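Local coordinates for protein SusD homolog (Bacteroides thetaiotaomicron VPI-5482, PDB 3IHV) that probably binds glycans at the outer membrane of this gut bacterium as a SusD-family protein, helping their uptake, at residues 248-253 against 388-393; 259-264 against 392-397. All blocks are in the same frame, centred on the assembly; numbering follows the deposited sequence. Where two conformers were deposited one is given.

Overall arrangement
Following the chain from the N terminus, helix 242-250 comes first and strand 259-263 follows it after a short loop; both then meet one later stretch, residues 388-397. Contact 1 closes the longer loop, from the end of the helix to the approach to strand 392-396. Contact 2 closes a slightly shorter loop that crosses the first rather than lying inside it: it starts later, at 259-264, and ends later, at 392-397, pairing two strands as an antiparallel sheet. The two share W392 and Y393 and also touch directly, T249 OG1 lying 2.7 Å from E262 OE2 in a probable hydrogen bond. Together they tie a helix end and a small sheet together beside a sodium site.

Contact 1: 248-253 against 388-393. With NA (sodium ion), chain F; EDO (1,2-ethanediol), chain L.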
ATOM      1  N   ASN A 248     -14.760  -5.472   6.419  1.00  6.64           N
ATOM      2  CA  ASN A 248     -14.154  -6.711   5.954  1.00  6.72           C
ATOM      3  C   ASN A 248     -12.693  -6.873   6.354  1.00  6.15           C
ATOM      4  O   ASN A 248     -12.299  -7.897   6.928  1.00  7.05           O
ATOM      5  CB  ASN A 248     -14.231  -6.819   4.415  1.00  6.10           C
ATOM      6  CG  ASN A 248     -15.622  -7.071   3.898  1.00  6.80           C
ATOM      7  OD1 ASN A 248     -16.558  -7.358   4.655  1.00  8.87           O
ATOM      8  ND2 ASN A 248     -15.748  -7.047   2.570  1.00  7.77           N
ATOM      9  N   THR A 249     -11.893  -5.857   6.070  1.00  7.27           N
ATOM     10  CA  THR A 249     -10.454  -5.958   6.321  1.00  7.15           C
ATOM     11  C   THR A 249     -10.108  -6.047   7.824  1.00  7.70           C
ATOM     12  O   THR A 249      -9.112  -6.662   8.190  1.00  7.78           O
ATOM     13  CB  THR A 249      -9.689  -4.835   5.589  1.00  7.90           C
ATOM     14  OG1 THR A 249      -8.352  -5.279   5.286  1.00  6.92           O
ATOM     15  CG2 THR A 249      -9.674  -3.549   6.430  1.00  7.40           C
ATOM     16  N   CYS A 250     -10.961  -5.474   8.678  1.00  8.30           N
ATOM     17  CA  CYS A 250     -10.756  -5.518  10.129  1.00  9.34           C
ATOM     18  C   CYS A 250     -11.278  -6.807  10.733  1.00 10.57           C
ATOM     19  O   CYS A 250     -11.013  -7.067  11.901  1.00 12.87           O
ATOM     20  CB  CYS A 250     -11.462  -4.349  10.834  1.00  8.79           C
ATOM     21  SG  CYS A 250     -10.693  -2.749  10.497  1.00  9.22           S
ATOM     22  N   ASN A 251     -12.049  -7.596   9.975  1.00  9.88           N
ATOM     23  CA  ASN A 251     -12.570  -8.852  10.481  1.00 10.69           C
ATOM     24  C   ASN A 251     -12.163 -10.104   9.742  1.00 12.16           C
ATOM     25  O   ASN A 251     -12.853 -11.133   9.856  1.00 14.98           O
ATOM     26  CB  ASN A 251     -14.073  -8.755  10.565  1.00 10.62           C
ATOM     27  CG  ASN A 251     -14.490  -7.882  11.683  1.00 10.51           C
ATOM     28  OD1 ASN A 251     -14.389  -8.277  12.855  1.00  9.52           O
ATOM     29  ND2 ASN A 251     -14.907  -6.676  11.361  1.00  8.03           N
ATOM     30  N   GLY A 252     -11.083 -10.029   8.976  1.00 12.02           N
ATOM     31  CA  GLY A 252     -10.566 -11.192   8.281  1.00 12.25           C
ATOM     32  C   GLY A 252     -11.539 -11.790   7.293  1.00 11.47           C
ATOM     33  O   GLY A 252     -11.597 -13.001   7.156  1.00 11.97           O
ATOM     34  N   THR A 253     -12.326 -10.934   6.672  1.00  9.19           N
ATOM     35  CA  THR A 253     -13.340 -11.356   5.699  1.00  9.47           C
ATOM     36  C   THR A 253     -12.817 -11.123   4.303  1.00  9.03           C
ATOM     37  O   THR A 253     -12.616  -9.972   3.872  1.00  8.43           O
ATOM     38  CB  THR A 253     -14.617 -10.602   5.874  1.00 10.37           C
ATOM     39  OG1 THR A 253     -15.115 -10.877   7.177  1.00  9.99           O
ATOM     40  CG2 THR A 253     -15.702 -11.074   4.865  1.00 10.29           C
ATOM     41  N   SER A 388      -2.122  -6.498  15.871  1.00  7.05           N
ATOM     42  CA  SER A 388      -3.514  -6.824  15.647  1.00  7.16           C
ATOM     43  C   SER A 388      -3.650  -7.886  14.569  1.00  6.73           C
ATOM     44  O   SER A 388      -2.683  -8.238  13.921  1.00  6.13           O
ATOM     45  CB  SER A 388      -4.277  -5.577  15.161  1.00  6.31           C
ATOM     46  OG  SER A 388      -3.944  -5.282  13.799  1.00  7.48           O
ATOM     47  N   ASN A 389      -4.896  -8.346  14.377  1.00  6.85           N
ATOM     48  CA  ASN A 389      -5.261  -9.211  13.258  1.00  7.20           C
ATOM     49  C   ASN A 389      -5.903  -8.415  12.111  1.00  7.42           C
ATOM     50  O   ASN A 389      -6.518  -9.002  11.229  1.00  7.90           O
ATOM     51  CB  ASN A 389      -6.212 -10.293  13.763  1.00  7.94           C
ATOM     52  CG  ASN A 389      -5.535 -11.209  14.706  1.00  7.17           C
ATOM     53  OD1 ASN A 389      -4.357 -11.530  14.515  1.00 10.01           O
ATOM     54  ND2 ASN A 389      -6.249 -11.637  15.736  1.00  7.18           N
ATOM     55  N   VAL A 390      -5.750  -7.099  12.067  1.00  7.11           N
ATOM     56  CA  VAL A 390      -6.299  -6.288  10.991  1.00  6.65           C
ATOM     57  C   VAL A 390      -5.492  -6.476   9.691  1.00  6.94           C
ATOM     58  O   VAL A 390      -4.259  -6.477   9.699  1.00  6.57           O
ATOM     59  CB  VAL A 390      -6.375  -4.783  11.359  1.00  7.33           C
ATOM     60  CG1 VAL A 390      -6.880  -3.930  10.175  1.00  7.44           C
ATOM     61  CG2 VAL A 390      -7.258  -4.584  12.613  1.00  5.53           C
ATOM     62  N   ASN A 391      -6.196  -6.633   8.575  1.00  6.36           N
ATOM     63  CA  ASN A 391      -5.537  -6.875   7.294  1.00  7.08           C
ATOM     64  C   ASN A 391      -5.107  -5.612   6.567  1.00  7.51           C
ATOM     65  O   ASN A 391      -5.405  -4.515   7.028  1.00  7.65           O
ATOM     66  CB  ASN A 391      -6.419  -7.755   6.413  1.00  7.15           C
ATOM     67  CG  ASN A 391      -6.637  -9.109   7.004  1.00  8.14           C
ATOM     68  OD1 ASN A 391      -5.930  -9.526   7.932  1.00  9.33           O
ATOM     69  ND2 ASN A 391      -7.660  -9.830   6.500  1.00  7.39           N
ATOM     70  N   TRP A 392      -4.380  -5.797   5.471  1.00  7.28           N
ATOM     71  CA  TRP A 392      -3.831  -4.676   4.692  1.00  6.63           C
ATOM     72  C   TRP A 392      -4.133  -4.735   3.201  1.00  7.29           C
ATOM     73  O   TRP A 392      -3.651  -5.628   2.485  1.00  8.51           O
ATOM     74  CB  TRP A 392      -2.306  -4.543   4.884  1.00  7.09           C
ATOM     75  CG  TRP A 392      -1.809  -3.301   4.233  1.00  6.59           C
ATOM     76  CD1 TRP A 392      -1.032  -3.198   3.119  1.00  8.00           C
ATOM     77  CD2 TRP A 392      -2.055  -1.972   4.674  1.00  6.63           C
ATOM     78  NE1 TRP A 392      -0.817  -1.876   2.810  1.00  8.60           N
ATOM     79  CE2 TRP A 392      -1.431  -1.092   3.742  1.00  5.74           C
ATOM     80  CE3 TRP A 392      -2.816  -1.432   5.712  1.00  7.20           C
ATOM     81  CZ2 TRP A 392      -1.486   0.288   3.864  1.00  7.85           C
ATOM     82  CZ3 TRP A 392      -2.865  -0.063   5.852  1.00  9.50           C
ATOM     83  CH2 TRP A 392      -2.204   0.791   4.928  1.00  6.96           C
ATOM     84  N   TYR A 393      -4.919  -3.785   2.723  1.00  6.67           N
ATOM     85  CA  TYR A 393      -5.183  -3.697   1.296  1.00  6.53           C
ATOM     86  C   TYR A 393      -3.984  -3.068   0.570  1.00  7.21           C
ATOM     87  O   TYR A 393      -3.682  -1.870   0.740  1.00  7.85           O
ATOM     88  CB  TYR A 393      -6.376  -2.820   0.943  1.00  7.33           C
ATOM     89  CG  TYR A 393      -7.743  -3.346   1.335  1.00  7.04           C
ATOM     90  CD1 TYR A 393      -8.264  -4.509   0.746  1.00  8.26           C
ATOM     91  CD2 TYR A 393      -8.529  -2.643   2.224  1.00  7.90           C
ATOM     92  CE1 TYR A 393      -9.527  -4.968   1.063  1.00  7.96           C
ATOM     93  CE2 TYR A 393      -9.812  -3.093   2.568  1.00  6.90           C
ATOM     94  CZ  TYR A 393     -10.303  -4.251   1.970  1.00  7.33           C
ATOM     95  OH  TYR A 393     -11.557  -4.684   2.299  1.00  9.00           O
TER
HETATM   96 NA    NA F   7      -6.934 -10.768   9.815  1.00 16.92          NA
HETATM   97  C1  EDO L  21      -8.306  -6.988  16.229  1.00 37.34           C
HETATM   98  O1  EDO L  21      -7.290  -7.313  15.287  1.00 31.18           O
HETATM   99  C2  EDO L  21      -7.684  -6.502  17.521  1.00 37.51           C
HETATM  100  O2  EDO L  21      -6.348  -6.993  17.625  1.00 40.71           O
HETATM  101  O   HOH W   1     -13.175  -6.596   0.879  1.00  6.63           O
HETATM  102  O   HOH W   2      -6.679  -2.925   5.117  1.00  6.24           O
HETATM  103  O   HOH W   3      -8.954  -8.805   9.749  1.00 14.52           O
HETATM  104  O   HOH W   4     -10.008  -9.156   4.795  1.00  7.82           O
HETATM  105  O   HOH W   5      -7.364 -12.309   8.037  1.00  7.74           O
HETATM  106  O   HOH W   6      -8.479 -11.761  11.242  1.00  7.84           O
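T249 and N391 carry the contact, joined by a nearly straight backbone bond: N391 N donates to T249 O over 2.9 Å with 165° at the hydrogen. T249 OG1 binds E262 and accepts from a water that also serves the backbone of N391 and Y393. Y393 OH bonds L245 O and accepts, over 2.9 Å, from a water that in turn takes N248 ND2.

In the packing, the side chains of T249 and N391 run past one another in opposite directions, T249 OG1 coming within 3.3 Å of N391 CB. That hydroxyl, anti to the backbone N (chi1 -152°), lies over one face of the Y393 ring, offset toward its rim. A small polar threonine suits this place, since its CB also packs 3.5 Å from Y393 CE2. A leucine in place of Y393 would probably leave the buried T249 side chain without its ring surface, and L245 O and the water without their hydroxyl partner. Apolar contact is lighter: C250 SG meets V390 CG1 at 4.0 Å. G252 has positive phi, easy for glycine, and its CA passes 3.7 Å from N391 ND2.

The sodium ion takes N389 O at 2.3 Å and N391 OD1 at 2.5 Å, with F265 O and three waters completing the site. An asparagine suits position N391, because OD1 binds the metal while ND2 donates to two waters, one of them also on the ion. Another metal-bound water donates to T249 O.

Beyond the pair, Y376 and I373 of helix 373-376 touch C250 and V390, and E262 of strand 259-263 lies beside N391 and Y393, so the end of helix 242-250 sits among that helix and the small sheet.

Contact 2: 259-264 against 392-397; sequences SLIEIS and WYFLRY. With EDO (1,2-ethanediol), chain M; EDO (1,2-ethanediol), chain N.
I261 and L395 meet at the apolar centre, their CB atoms 3.9 Å apart and their side chains crossing at a slant. Next to it, I261 CG2 reaches F394 CD2 at 3.7 Å, while I261 CD1 lies at the ring edge, in plane. F394 CG stands anti to its own backbone N (chi1 179°), which brings the ring alongside the isoleucine. Branched and aromatic groups suit this cluster, which M126 of helix 107-135 and L201 of helix 195-210 cover. L260 CD1 extends the apolar patch to L395 CD2.

The strands form an antiparallel ladder broken by two classic beta bulges. L260 N and I261 N both donate to L395 O, and F394 N and L395 N both donate to I261 O, so each carbonyl is gripped twice. Beyond them I263 and W392 form a regular hydrogen-bonded pair, I263 N reaching W392 O at 2.8 Å.

The face bearing S259, E262, Y393 and R396 carries the polar groups. E262, fully extended, runs beside Y393 with its carboxylate 32° from the ring plane; S259 OG, at the ring edge, donates to E262 OE1 over 2.7 Å from above the carboxylate plane, while OE2 bonds T249 OG1. R396 lays CD over one ring face and carries its guanidinium to salt bridges with E258, E462 and E466.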
ATOM      1  N   SER A 259     -11.279  -6.572  -3.434  1.00  8.02           N
ATOM      2  CA  SER A 259      -9.970  -6.819  -2.887  1.00  7.00           C
ATOM      3  C   SER A 259      -9.143  -7.701  -3.826  1.00  7.60           C
ATOM      4  O   SER A 259      -9.421  -8.879  -3.988  1.00  7.54           O
ATOM      5  CB  SER A 259     -10.102  -7.533  -1.543  1.00  7.73           C
ATOM      6  OG  SER A 259      -8.810  -7.633  -0.984  1.00  6.37           O
ATOM      7  N   LEU A 260      -8.101  -7.138  -4.400  1.00  6.59           N
ATOM      8  CA  LEU A 260      -7.234  -7.874  -5.323  1.00  6.90           C
ATOM      9  C   LEU A 260      -5.972  -8.421  -4.604  1.00  7.15           C
ATOM     10  O   LEU A 260      -5.741  -9.631  -4.609  1.00  6.86           O
ATOM     11  CB  LEU A 260      -6.892  -6.964  -6.493  1.00  6.29           C
ATOM     12  CG  LEU A 260      -8.106  -6.505  -7.326  1.00  7.24           C
ATOM     13  CD1 LEU A 260      -7.602  -5.572  -8.444  1.00  4.84           C
ATOM     14  CD2 LEU A 260      -8.939  -7.656  -7.915  1.00  5.31           C
ATOM     15  N   ILE A 261      -5.225  -7.545  -3.927  1.00  6.49           N
ATOM     16  CA  ILE A 261      -4.039  -7.911  -3.184  1.00  6.03           C
ATOM     17  C   ILE A 261      -4.245  -7.410  -1.757  1.00  5.84           C
ATOM     18  O   ILE A 261      -4.246  -6.218  -1.511  1.00  6.23           O
ATOM     19  CB  ILE A 261      -2.733  -7.336  -3.787  1.00  7.25           C
ATOM     20  CG1 ILE A 261      -2.602  -7.777  -5.248  1.00  7.90           C
ATOM     21  CG2 ILE A 261      -1.517  -7.804  -2.916  1.00  5.18           C
ATOM     22  CD1 ILE A 261      -1.399  -7.138  -6.007  1.00  5.81           C
ATOM     23  N   GLU A 262      -4.459  -8.340  -0.834  1.00  6.81           N
ATOM     24  CA  GLU A 262      -4.704  -7.989   0.531  1.00  6.49           C
ATOM     25  C   GLU A 262      -3.864  -8.946   1.365  1.00  6.13           C
ATOM     26  O   GLU A 262      -3.863 -10.154   1.106  1.00  5.94           O
ATOM     27  CB  GLU A 262      -6.219  -8.097   0.821  1.00  7.38           C
ATOM     28  CG  GLU A 262      -6.628  -7.714   2.251  1.00  8.86           C
ATOM     29  CD  GLU A 262      -8.113  -7.836   2.502  1.00  9.74           C
ATOM     30  OE1 GLU A 262      -8.854  -8.331   1.605  1.00  7.73           O
ATOM     31  OE2 GLU A 262      -8.535  -7.382   3.581  1.00  9.50           O
ATOM     32  N   ILE A 263      -3.140  -8.392   2.343  1.00  5.29           N
ATOM     33  CA  ILE A 263      -2.287  -9.166   3.225  0.50  6.18           C
ATOM     34  C   ILE A 263      -3.095  -9.561   4.440  1.00  6.38           C
ATOM     35  O   ILE A 263      -3.652  -8.701   5.133  1.00  6.49           O
ATOM     36  CB  ILE A 263      -1.073  -8.341   3.718  0.50  6.00           C
ATOM     37  CG1 ILE A 263      -0.425  -7.590   2.565  0.50  6.28           C
ATOM     38  CG2 ILE A 263      -0.066  -9.243   4.471  0.50  5.18           C
ATOM     39  CD1 ILE A 263      -0.147  -8.450   1.341  0.50  4.00           C
ATOM     40  N   SER A 264      -3.186 -10.848   4.705  1.00  7.69           N
ATOM     41  CA  SER A 264      -3.916 -11.338   5.862  1.00  8.22           C
ATOM     42  C   SER A 264      -3.009 -11.502   7.070  1.00  8.83           C
ATOM     43  O   SER A 264      -1.969 -12.175   7.012  1.00  9.33           O
ATOM     44  CB  SER A 264      -4.598 -12.678   5.565  1.00  8.21           C
ATOM     45  OG  SER A 264      -5.140 -13.243   6.744  1.00  9.37           O
ATOM     46  N   TRP A 392      -4.380  -5.797   5.471  1.00  7.28           N
ATOM     47  CA  TRP A 392      -3.831  -4.676   4.692  1.00  6.63           C
ATOM     48  C   TRP A 392      -4.133  -4.735   3.201  1.00  7.29           C
ATOM     49  O   TRP A 392      -3.651  -5.628   2.485  1.00  8.51           O
ATOM     50  CB  TRP A 392      -2.306  -4.543   4.884  1.00  7.09           C
ATOM     51  CG  TRP A 392      -1.809  -3.301   4.233  1.00  6.59           C
ATOM     52  CD1 TRP A 392      -1.032  -3.198   3.119  1.00  8.00           C
ATOM     53  CD2 TRP A 392      -2.055  -1.972   4.674  1.00  6.63           C
ATOM     54  NE1 TRP A 392      -0.817  -1.876   2.810  1.00  8.60           N
ATOM     55  CE2 TRP A 392      -1.431  -1.092   3.742  1.00  5.74           C
ATOM     56  CE3 TRP A 392      -2.816  -1.432   5.712  1.00  7.20           C
ATOM     57  CZ2 TRP A 392      -1.486   0.288   3.864  1.00  7.85           C
ATOM     58  CZ3 TRP A 392      -2.865  -0.063   5.852  1.00  9.50           C
ATOM     59  CH2 TRP A 392      -2.204   0.791   4.928  1.00  6.96           C
ATOM     60  N   TYR A 393      -4.919  -3.785   2.723  1.00  6.67           N
ATOM     61  CA  TYR A 393      -5.183  -3.697   1.296  1.00  6.53           C
ATOM     62  C   TYR A 393      -3.984  -3.068   0.570  1.00  7.21           C
ATOM     63  O   TYR A 393      -3.682  -1.870   0.740  1.00  7.85           O
ATOM     64  CB  TYR A 393      -6.376  -2.820   0.943  1.00  7.33           C
ATOM     65  CG  TYR A 393      -7.743  -3.346   1.335  1.00  7.04           C
ATOM     66  CD1 TYR A 393      -8.264  -4.509   0.746  1.00  8.26           C
ATOM     67  CD2 TYR A 393      -8.529  -2.643   2.224  1.00  7.90           C
ATOM     68  CE1 TYR A 393      -9.527  -4.968   1.063  1.00  7.96           C
ATOM     69  CE2 TYR A 393      -9.812  -3.093   2.568  1.00  6.90           C
ATOM     70  CZ  TYR A 393     -10.303  -4.251   1.970  1.00  7.33           C
ATOM     71  OH  TYR A 393     -11.557  -4.684   2.299  1.00  9.00           O
ATOM     72  N   PHE A 394      -3.290  -3.866  -0.232  1.00  6.77           N
ATOM     73  CA  PHE A 394      -2.247  -3.329  -1.089  1.00  6.97           C
ATOM     74  C   PHE A 394      -2.830  -2.837  -2.437  1.00  8.12           C
ATOM     75  O   PHE A 394      -2.338  -1.851  -3.040  1.00  8.50           O
ATOM     76  CB  PHE A 394      -1.152  -4.391  -1.303  1.00  6.83           C
ATOM     77  CG  PHE A 394      -0.019  -3.940  -2.209  1.00  7.33           C
ATOM     78  CD1 PHE A 394       0.908  -3.009  -1.774  1.00 10.64           C
ATOM     79  CD2 PHE A 394       0.156  -4.525  -3.448  1.00 12.25           C
ATOM     80  CE1 PHE A 394       1.961  -2.611  -2.598  1.00 10.01           C
ATOM     81  CE2 PHE A 394       1.201  -4.147  -4.282  1.00 10.42           C
ATOM     82  CZ  PHE A 394       2.119  -3.192  -3.852  1.00 10.03           C
ATOM     83  N   LEU A 395      -3.832  -3.553  -2.965  1.00  8.38           N
ATOM     84  CA  LEU A 395      -4.452  -3.199  -4.238  1.00  8.20           C
ATOM     85  C   LEU A 395      -5.935  -3.572  -4.265  1.00  7.76           C
ATOM     86  O   LEU A 395      -6.301  -4.760  -4.064  1.00  7.43           O
ATOM     87  CB  LEU A 395      -3.763  -3.915  -5.422  1.00  8.73           C
ATOM     88  CG  LEU A 395      -4.191  -3.411  -6.818  1.00  8.75           C
ATOM     89  CD1 LEU A 395      -3.821  -1.940  -6.986  1.00  9.08           C
ATOM     90  CD2 LEU A 395      -3.592  -4.299  -7.924  1.00  8.92           C
ATOM     91  N   ARG A 396      -6.784  -2.567  -4.467  1.00  8.03           N
ATOM     92  CA  ARG A 396      -8.224  -2.714  -4.586  1.00  7.71           C
ATOM     93  C   ARG A 396      -8.643  -2.388  -6.024  1.00  7.42           C
ATOM     94  O   ARG A 396      -8.008  -1.594  -6.694  1.00  5.89           O
ATOM     95  CB  ARG A 396      -8.964  -1.722  -3.665  1.00  8.51           C
ATOM     96  CG  ARG A 396      -8.696  -1.960  -2.216  1.00 10.00           C
ATOM     97  CD  ARG A 396      -9.676  -1.276  -1.295  1.00  7.75           C
ATOM     98  NE  ARG A 396      -9.462   0.147  -1.096  1.00  8.65           N
ATOM     99  CZ  ARG A 396     -10.181   1.140  -1.649  1.00  9.23           C
ATOM    100  NH1 ARG A 396     -11.172   0.911  -2.523  1.00  8.51           N
ATOM    101  NH2 ARG A 396      -9.928   2.382  -1.283  1.00 10.32           N
ATOM    102  N   TYR A 397      -9.749  -2.933  -6.483  1.00  6.51           N
ATOM    103  CA  TYR A 397     -10.207  -2.612  -7.836  1.00  7.14           C
ATOM    104  C   TYR A 397     -10.448  -1.128  -8.058  1.00  7.24           C
ATOM    105  O   TYR A 397     -10.264  -0.647  -9.181  1.00  7.18           O
ATOM    106  CB  TYR A 397     -11.471  -3.397  -8.097  1.00  6.76           C
ATOM    107  CG  TYR A 397     -12.054  -3.363  -9.471  1.00  7.88           C
ATOM    108  CD1 TYR A 397     -11.463  -4.046 -10.516  1.00  7.70           C
ATOM    109  CD2 TYR A 397     -13.257  -2.726  -9.712  1.00  7.64           C
ATOM    110  CE1 TYR A 397     -12.029  -4.068 -11.771  1.00  9.77           C
ATOM    111  CE2 TYR A 397     -13.832  -2.748 -10.958  1.00  8.94           C
ATOM    112  CZ  TYR A 397     -13.211  -3.439 -11.993  1.00  8.81           C
ATOM    113  OH  TYR A 397     -13.801  -3.475 -13.220  1.00  8.56           O
TER
HETATM  114  C1  EDO M  22      -0.705 -13.030   3.890  1.00 18.98           C
HETATM  115  O1  EDO M  22      -1.941 -12.795   3.236  1.00 16.84           O
HETATM  116  C2  EDO M  22       0.430 -13.171   2.894  1.00 21.32           C
HETATM  117  O2  EDO M  22       0.469 -12.181   1.858  1.00 19.03           O
HETATM  118  C1  EDO N  23      -0.999 -11.487  -1.906  1.00 25.15           C
HETATM  119  O1  EDO N  23      -2.201 -12.124  -2.389  1.00 23.43           O
HETATM  120  C2  EDO N  23      -1.243 -10.838  -0.534  1.00 23.06           C
HETATM  121  O2  EDO N  23      -1.816 -11.714   0.448  1.00 21.76           O